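Local coordinates for protein binary enterotoxin of Clostridium perfringens component a (Clostridium perfringens, PDB 5H04) that probably transfers ADP-ribose from NAD(+) to a host protein as the enzymatic component of a two-part enterotoxin, and binds NADH, at residues A[112-117]-A[197-202]; A[93-98]-A[146-151]; A[153-158]-A[201-206]. One frame throughout, in Å; residues are numbered along the deposited sequence.

Overall arrangement
All three contacts lie in the N-terminal of the two ADP-ribosyltransferase-like halves, away from the NADH pocket formed by residues of the second half. They gather round one mixed five-stranded sheet. Contact 3 pairs strands 154-160 and 199-209 inside it. Contact 2, with its centre about 9 Å away, lays the loop 146-151 against strand 90-96, the neighbour of 154-160. Contact 1, its centre about 13 Å from that of contact 3, joins the loop leading to helix 118-128 to the start of strand 199-209, and shares Tyr-201 and Ala-202 with contact 3. The segments of contacts 1 and 2 alternate along the chain, whereas contact 2 closes before contact 3 opens. Two loops are thus fastened to 90-96 and 199-209, the strands flanking 154-160.

Contact 1: A[112-117]-A[197-202]; sequences DSNIID and KGKQYA
Asn-114 O accepts two bonds: one from the backbone N of Gln-200 at 2.8 Å, which arrives from above the carbonyl plane, and one from a water that also donates to Gly-198 O. The Gln-200 side chain supplies the second direct link. With CG turned beside its own backbone N (chi1 -68°) and the rest of the chain extended, OE1 comes within 3.0 Å of Ile-116 N, and the N-H...O angle is nearly straight at 170°. Ile-115 CD1 lies alongside this amide, 3.8 Å from Gln-200 NE2. The side chains of Asn-114 and Lys-199 cross at about a right angle, and Asn-114 OD1 rests 3.3 Å from Lys-199 CB. Water also joins Asn-114 OD1 to Lys-197 O, and another water joins Ser-113 O to Gln-200 O. At the inner end, Ile-116 CD1 presses to 3.2 Å from Tyr-201 C, a tight contact of a methyl with the Tyr-201/Ala-202 peptide group. The loop is shaped by a type I turn and an Asx turn in which Asp-112 OD1 accepts from Asn-114 N, and Asp-117 then caps helix 118-128. Gln-200 therefore holds the approach to that helix through both backbone and side chain, while three waters bridge further oxygens.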
# COMPACT_ATOMS: atom_id res chain seq x y z
N ASP A 112 21.10 6.80 -26.67
CA ASP A 112 22.22 7.02 -25.76
C ASP A 112 21.78 6.59 -24.36
O ASP A 112 20.89 7.21 -23.78
CB ASP A 112 22.66 8.49 -25.77
CG ASP A 112 23.98 8.72 -25.04
OD1 ASP A 112 24.39 7.85 -24.24
OD2 ASP A 112 24.60 9.78 -25.26
N SER A 113 22.42 5.54 -23.83
CA SER A 113 22.03 5.02 -22.53
C SER A 113 22.31 6.01 -21.40
O SER A 113 21.65 5.93 -20.35
CB SER A 113 22.74 3.69 -22.25
OG SER A 113 24.15 3.83 -22.18
N ASN A 114 23.25 6.94 -21.58
CA ASN A 114 23.51 7.98 -20.59
C ASN A 114 22.42 9.05 -20.54
O ASN A 114 22.50 9.94 -19.69
CB ASN A 114 24.85 8.67 -20.86
CG ASN A 114 26.05 7.82 -20.48
OD1 ASN A 114 26.00 7.01 -19.55
ND2 ASN A 114 27.16 8.02 -21.19
N ILE A 115 21.43 9.01 -21.43
CA ILE A 115 20.50 10.12 -21.64
C ILE A 115 19.08 9.62 -21.44
O ILE A 115 18.71 8.55 -21.94
CB ILE A 115 20.67 10.75 -23.04
CG1 ILE A 115 22.13 11.14 -23.29
CG2 ILE A 115 19.79 11.98 -23.18
CD1 ILE A 115 22.61 12.30 -22.45
N ILE A 116 18.27 10.40 -20.74
CA ILE A 116 16.89 10.04 -20.44
C ILE A 116 15.98 10.49 -21.57
O ILE A 116 16.11 11.59 -22.10
CB ILE A 116 16.46 10.65 -19.10
CG1 ILE A 116 16.97 9.76 -17.98
CG2 ILE A 116 14.93 10.83 -19.03
CD1 ILE A 116 16.87 10.38 -16.66
N ASP A 117 15.02 9.63 -21.92
CA ASP A 117 14.04 9.94 -22.95
C ASP A 117 13.05 11.00 -22.46
O ASP A 117 12.39 10.81 -21.43
CB ASP A 117 13.31 8.67 -23.36
CG ASP A 117 12.29 8.91 -24.44
OD1 ASP A 117 11.14 9.29 -24.12
OD2 ASP A 117 12.64 8.72 -25.63
N LYS A 197 28.21 10.18 -12.57
CA LYS A 197 29.22 9.45 -13.34
C LYS A 197 28.84 9.39 -14.81
O LYS A 197 28.83 8.32 -15.44
CB LYS A 197 29.44 8.04 -12.78
CG LYS A 197 29.62 7.96 -11.28
CD LYS A 197 30.92 8.61 -10.82
CE LYS A 197 32.11 7.67 -10.99
NZ LYS A 197 33.37 8.35 -10.60
N GLY A 198 28.50 10.56 -15.34
CA GLY A 198 28.23 10.73 -16.75
C GLY A 198 26.90 10.21 -17.23
O GLY A 198 26.61 10.33 -18.42
N LYS A 199 26.06 9.65 -16.35
CA LYS A 199 24.81 9.04 -16.77
C LYS A 199 23.63 9.72 -16.09
O LYS A 199 23.69 10.08 -14.91
CB LYS A 199 24.79 7.52 -16.49
CG LYS A 199 23.43 6.86 -16.68
CD LYS A 199 23.60 5.35 -16.78
CE LYS A 199 22.87 4.54 -15.71
NZ LYS A 199 23.65 4.25 -14.40
N GLN A 200 22.56 9.89 -16.85
CA GLN A 200 21.37 10.57 -16.36
C GLN A 200 20.44 9.59 -15.64
O GLN A 200 20.25 8.45 -16.08
CB GLN A 200 20.63 11.26 -17.51
CG GLN A 200 21.42 12.44 -18.09
CD GLN A 200 20.62 13.23 -19.12
OE1 GLN A 200 19.52 12.84 -19.50
NE2 GLN A 200 21.18 14.35 -19.57
N TYR A 201 19.87 10.06 -14.53
CA TYR A 201 18.89 9.32 -13.75
C TYR A 201 17.69 10.22 -13.53
O TYR A 201 17.84 11.44 -13.45
CB TYR A 201 19.42 8.89 -12.38
CG TYR A 201 20.62 7.93 -12.39
CD1 TYR A 201 20.45 6.55 -12.33
CD2 TYR A 201 21.93 8.42 -12.40
CE1 TYR A 201 21.53 5.68 -12.30
CE2 TYR A 201 23.01 7.55 -12.37
CZ TYR A 201 22.81 6.19 -12.33
OH TYR A 201 23.92 5.32 -12.34
N ALA A 202 16.51 9.63 -13.48
CA ALA A 202 15.32 10.37 -13.08
C ALA A 202 15.34 10.52 -11.56
O ALA A 202 15.30 9.52 -10.84
CB ALA A 202 14.05 9.66 -13.54
O HOH W 1 19.99 7.35 -18.51
O HOH W 2 28.46 6.96 -18.12
O HOH W 3 24.83 12.11 -20.01

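Contact 2: A[93-98]-A[146-151]; sequences YYYEAN and PDINSK
Strand 90-96 is an outermost strand of the N-terminal five-stranded sheet, and here the loop leading into strand 154-160 packs against tyrosines projecting from it. The ring of Tyr-95 carries most of the contact. Ser-150 CB sits over the middle of one ring face, 3.4 Å from the centroid and only 12° off the normal, a close CH-pi contact. The torsion of Ser-150 (chi1 173°) swings OG opposite its own backbone N, and there it bonds to the backbone N of Leu-152 while lying 3.6 Å from Tyr-95 CG. Farther out on the ring, Pro-146 CB approaches Tyr-95 CE2 obliquely at 3.4 Å, and the two side chains run past each other in opposite directions. Ile-148 CD1 adds a looser touch, 4.1 Å from the same CE2. The phenol oxygen ends at the loop backbone, where Tyr-95 OH gives a weak hydrogen bond to Ile-148 O at 2.8 Å. Two residues back along the strand, Tyr-93 meets the loop through its CB, 4.0 Å from Pro-146 CD, whereas its hydroxyl bonds to Asp-9. Pro-146 also touches Leu-155 of strand 154-160, the neighbour to which Tyr-94 and Glu-96 are hydrogen-bonded, and the backbone N of Ser-150 bonds to Tyr-201 OH of strand 199-209, so the loop touches all three adjacent strands.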
# COMPACT_ATOMS: atom_id res chain seq x y z
N TYR A 93 18.76 8.65 0.51
CA TYR A 93 18.95 8.37 -0.91
C TYR A 93 18.85 6.87 -1.16
O TYR A 93 19.28 6.07 -0.33
CB TYR A 93 20.33 8.86 -1.40
CG TYR A 93 20.56 10.35 -1.20
CD1 TYR A 93 20.92 10.86 0.04
CD2 TYR A 93 20.40 11.24 -2.26
CE1 TYR A 93 21.11 12.22 0.23
CE2 TYR A 93 20.62 12.61 -2.09
CZ TYR A 93 20.97 13.09 -0.84
OH TYR A 93 21.16 14.43 -0.65
N TYR A 94 18.27 6.51 -2.30
CA TYR A 94 18.36 5.14 -2.79
C TYR A 94 17.99 5.11 -4.26
O TYR A 94 17.08 5.82 -4.69
CB TYR A 94 17.45 4.17 -1.99
CG TYR A 94 15.97 4.48 -2.00
CD1 TYR A 94 15.42 5.40 -1.10
CD2 TYR A 94 15.11 3.82 -2.87
CE1 TYR A 94 14.06 5.66 -1.08
CE2 TYR A 94 13.74 4.08 -2.87
CZ TYR A 94 13.22 5.01 -1.97
OH TYR A 94 11.87 5.28 -1.95
N TYR A 95 18.69 4.28 -5.03
CA TYR A 95 18.26 3.99 -6.40
C TYR A 95 17.03 3.08 -6.39
O TYR A 95 16.87 2.23 -5.50
CB TYR A 95 19.38 3.31 -7.19
CG TYR A 95 20.55 4.20 -7.56
CD1 TYR A 95 20.40 5.24 -8.47
CD2 TYR A 95 21.82 3.98 -7.03
CE1 TYR A 95 21.48 6.04 -8.84
CE2 TYR A 95 22.90 4.76 -7.40
CZ TYR A 95 22.73 5.80 -8.30
OH TYR A 95 23.83 6.57 -8.65
N GLU A 96 16.18 3.22 -7.41
CA GLU A 96 14.89 2.54 -7.42
C GLU A 96 14.51 2.09 -8.83
O GLU A 96 14.90 2.70 -9.83
CB GLU A 96 13.78 3.46 -6.87
CG GLU A 96 12.38 2.81 -6.71
CD GLU A 96 12.37 1.66 -5.71
OE1 GLU A 96 11.80 1.82 -4.60
OE2 GLU A 96 12.95 0.60 -6.03
N ALA A 97 13.73 1.01 -8.88
CA ALA A 97 13.27 0.43 -10.13
C ALA A 97 11.94 1.04 -10.57
O ALA A 97 11.19 1.61 -9.78
CB ALA A 97 13.11 -1.09 -9.98
N ASN A 98 11.69 0.94 -11.88
CA ASN A 98 10.42 1.27 -12.51
C ASN A 98 9.22 0.73 -11.74
O ASN A 98 8.23 1.44 -11.54
CB ASN A 98 10.40 0.68 -13.93
CG ASN A 98 10.72 1.69 -15.01
OD1 ASN A 98 11.26 2.76 -14.75
ND2 ASN A 98 10.39 1.34 -16.25
N PRO A 146 24.53 8.77 -4.04
CA PRO A 146 25.47 7.73 -4.49
C PRO A 146 26.48 8.28 -5.48
O PRO A 146 26.18 9.19 -6.26
CB PRO A 146 24.54 6.69 -5.14
CG PRO A 146 23.23 6.88 -4.42
CD PRO A 146 23.12 8.37 -4.20
N ASP A 147 27.70 7.73 -5.45
CA ASP A 147 28.81 8.11 -6.29
C ASP A 147 29.16 6.95 -7.24
O ASP A 147 30.23 6.92 -7.85
CB ASP A 147 29.99 8.53 -5.40
CG ASP A 147 31.24 8.93 -6.20
OD1 ASP A 147 31.07 9.39 -7.37
OD2 ASP A 147 32.37 8.82 -5.67
N ILE A 148 28.24 5.98 -7.36
CA ILE A 148 28.45 4.73 -8.08
C ILE A 148 27.30 4.50 -9.06
O ILE A 148 26.19 5.00 -8.88
CB ILE A 148 28.61 3.51 -7.13
CG1 ILE A 148 27.47 3.42 -6.08
CG2 ILE A 148 29.92 3.58 -6.41
CD1 ILE A 148 26.28 2.55 -6.47
N ASN A 149 27.61 3.74 -10.11
CA ASN A 149 26.62 3.39 -11.11
C ASN A 149 25.49 2.56 -10.49
O ASN A 149 25.65 1.92 -9.45
CB ASN A 149 27.31 2.62 -12.24
CG ASN A 149 26.32 2.11 -13.29
OD1 ASN A 149 25.76 2.90 -14.06
ND2 ASN A 149 26.12 0.80 -13.33
N SER A 150 24.34 2.58 -11.14
CA SER A 150 23.26 1.67 -10.84
C SER A 150 22.70 1.10 -12.13
O SER A 150 22.70 1.76 -13.17
CB SER A 150 22.12 2.36 -10.06
OG SER A 150 21.02 1.47 -9.92
N LYS A 151 22.21 -0.14 -12.04
CA LYS A 151 21.42 -0.68 -13.14
C LYS A 151 20.00 -0.11 -13.15
O LYS A 151 19.29 -0.27 -14.15
CB LYS A 151 21.38 -2.21 -13.04
CG LYS A 151 22.75 -2.88 -13.18
CD LYS A 151 23.44 -2.46 -14.47
CE LYS A 151 22.60 -2.79 -15.70
NZ LYS A 151 22.63 -1.70 -16.72

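Contact 3: A[153-158]-A[201-206]; sequences PILVHL and YAKVDA
Strands 154-158 and 201-206 run parallel, their axes 4.5 Å apart at closest approach and 22° askew, and five backbone bonds zip residues 153-158 to 201-206, from Ala-202 N to Pro-153 O at one end to Ala-206 N to His-157 O at the other. The Val-204 N to Leu-155 O bond, at 2.8 Å, lies nearly along the C=O axis. On the face bearing Leu-155, Lys-203 and His-157, the lysine runs beside the imidazole, pointing the same way. Extended up to CE, it bends at chi4 (-76°) to bring NZ to His-157 ND1 at 3.0 Å, tilted from the ring plane. The same NZ forms a salt bridge with Asp-205 OD1 at 2.6 Å, reaching it on the syn side. These are the two adjacent parallel strands of a mixed sheet whose strand order, 1-3-5-4-2, recurs in the second ADP-ribosyltransferase-like half. His-157 NE2 bonds to Asp-9 and its ring stacks on Tyr-93, which should fix the ring's rotation; with ND1 accepting from lysine, a proton on NE2 is likely. The opposite face is apolar: Ile-154 CG2 meets Val-204 CG2 at 3.8 Å, and Leu-158 CD1 meets Ala-206 CB at 3.9 Å. Phe-124 of helix 118-128 packs on Ile-154 and Val-204.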
# COMPACT_ATOMS: atom_id res chain seq x y z
N PRO A 153 16.95 2.88 -12.98
CA PRO A 153 16.82 4.17 -13.69
C PRO A 153 16.51 5.39 -12.84
O PRO A 153 16.60 6.52 -13.36
CB PRO A 153 15.63 3.89 -14.64
CG PRO A 153 14.76 2.95 -13.82
CD PRO A 153 15.73 2.06 -13.08
N ILE A 154 16.16 5.22 -11.57
CA ILE A 154 15.63 6.30 -10.75
C ILE A 154 16.50 6.47 -9.51
O ILE A 154 16.93 5.48 -8.90
CB ILE A 154 14.16 6.00 -10.36
CG1 ILE A 154 13.26 6.00 -11.60
CG2 ILE A 154 13.63 6.99 -9.26
CD1 ILE A 154 12.01 5.13 -11.45
N LEU A 155 16.75 7.72 -9.14
CA LEU A 155 17.28 8.06 -7.82
C LEU A 155 16.18 8.72 -7.01
O LEU A 155 15.62 9.75 -7.42
CB LEU A 155 18.47 9.01 -7.93
CG LEU A 155 19.01 9.50 -6.57
CD1 LEU A 155 19.51 8.34 -5.70
CD2 LEU A 155 20.10 10.56 -6.76
N VAL A 156 15.87 8.15 -5.84
CA VAL A 156 14.92 8.77 -4.92
C VAL A 156 15.68 9.56 -3.87
O VAL A 156 16.61 9.04 -3.23
CB VAL A 156 13.99 7.73 -4.27
CG1 VAL A 156 12.99 8.41 -3.34
CG2 VAL A 156 13.23 6.97 -5.34
N HIS A 157 15.27 10.81 -3.66
CA HIS A 157 15.79 11.70 -2.63
C HIS A 157 14.62 11.92 -1.68
O HIS A 157 13.71 12.70 -1.98
CB HIS A 157 16.29 12.99 -3.28
CG HIS A 157 16.98 13.93 -2.35
ND1 HIS A 157 17.08 15.28 -2.61
CD2 HIS A 157 17.62 13.73 -1.17
CE1 HIS A 157 17.75 15.87 -1.63
NE2 HIS A 157 18.09 14.95 -0.75
N LEU A 158 14.63 11.24 -0.54
CA LEU A 158 13.45 11.07 0.31
C LEU A 158 13.61 11.81 1.63
O LEU A 158 14.59 11.59 2.35
CB LEU A 158 13.21 9.58 0.57
CG LEU A 158 12.05 9.17 1.47
CD1 LEU A 158 10.73 9.50 0.78
CD2 LEU A 158 12.15 7.66 1.77
N TYR A 201 19.87 10.06 -14.53
CA TYR A 201 18.89 9.32 -13.75
C TYR A 201 17.69 10.22 -13.53
O TYR A 201 17.84 11.44 -13.45
CB TYR A 201 19.42 8.89 -12.38
CG TYR A 201 20.62 7.93 -12.39
CD1 TYR A 201 20.45 6.55 -12.33
CD2 TYR A 201 21.93 8.42 -12.40
CE1 TYR A 201 21.53 5.68 -12.30
CE2 TYR A 201 23.01 7.55 -12.37
CZ TYR A 201 22.81 6.19 -12.33
OH TYR A 201 23.92 5.32 -12.34
N ALA A 202 16.51 9.63 -13.48
CA ALA A 202 15.32 10.37 -13.08
C ALA A 202 15.34 10.52 -11.56
O ALA A 202 15.30 9.52 -10.84
CB ALA A 202 14.05 9.66 -13.54
N LYS A 203 15.44 11.76 -11.08
CA LYS A 203 15.54 12.02 -9.65
C LYS A 203 14.15 12.39 -9.13
O LYS A 203 13.60 13.43 -9.50
CB LYS A 203 16.54 13.14 -9.38
CG LYS A 203 16.85 13.32 -7.92
CD LYS A 203 17.85 14.42 -7.71
CE LYS A 203 18.12 14.63 -6.24
NZ LYS A 203 16.99 15.36 -5.60
N VAL A 204 13.61 11.54 -8.27
CA VAL A 204 12.33 11.77 -7.61
C VAL A 204 12.60 12.32 -6.22
O VAL A 204 13.15 11.62 -5.36
CB VAL A 204 11.49 10.49 -7.53
CG1 VAL A 204 10.19 10.78 -6.76
CG2 VAL A 204 11.21 9.95 -8.92
N ASP A 205 12.24 13.59 -6.00
CA ASP A 205 12.14 14.13 -4.65
C ASP A 205 10.83 13.66 -4.04
O ASP A 205 9.80 13.66 -4.71
CB ASP A 205 12.19 15.66 -4.68
CG ASP A 205 13.55 16.19 -5.12
OD1 ASP A 205 14.41 15.37 -5.50
OD2 ASP A 205 13.75 17.42 -5.12
N ALA A 206 10.87 13.25 -2.77
CA ALA A 206 9.65 12.75 -2.14
C ALA A 206 9.68 12.98 -0.64
O ALA A 206 10.75 13.10 -0.02
CB ALA A 206 9.45 11.26 -2.44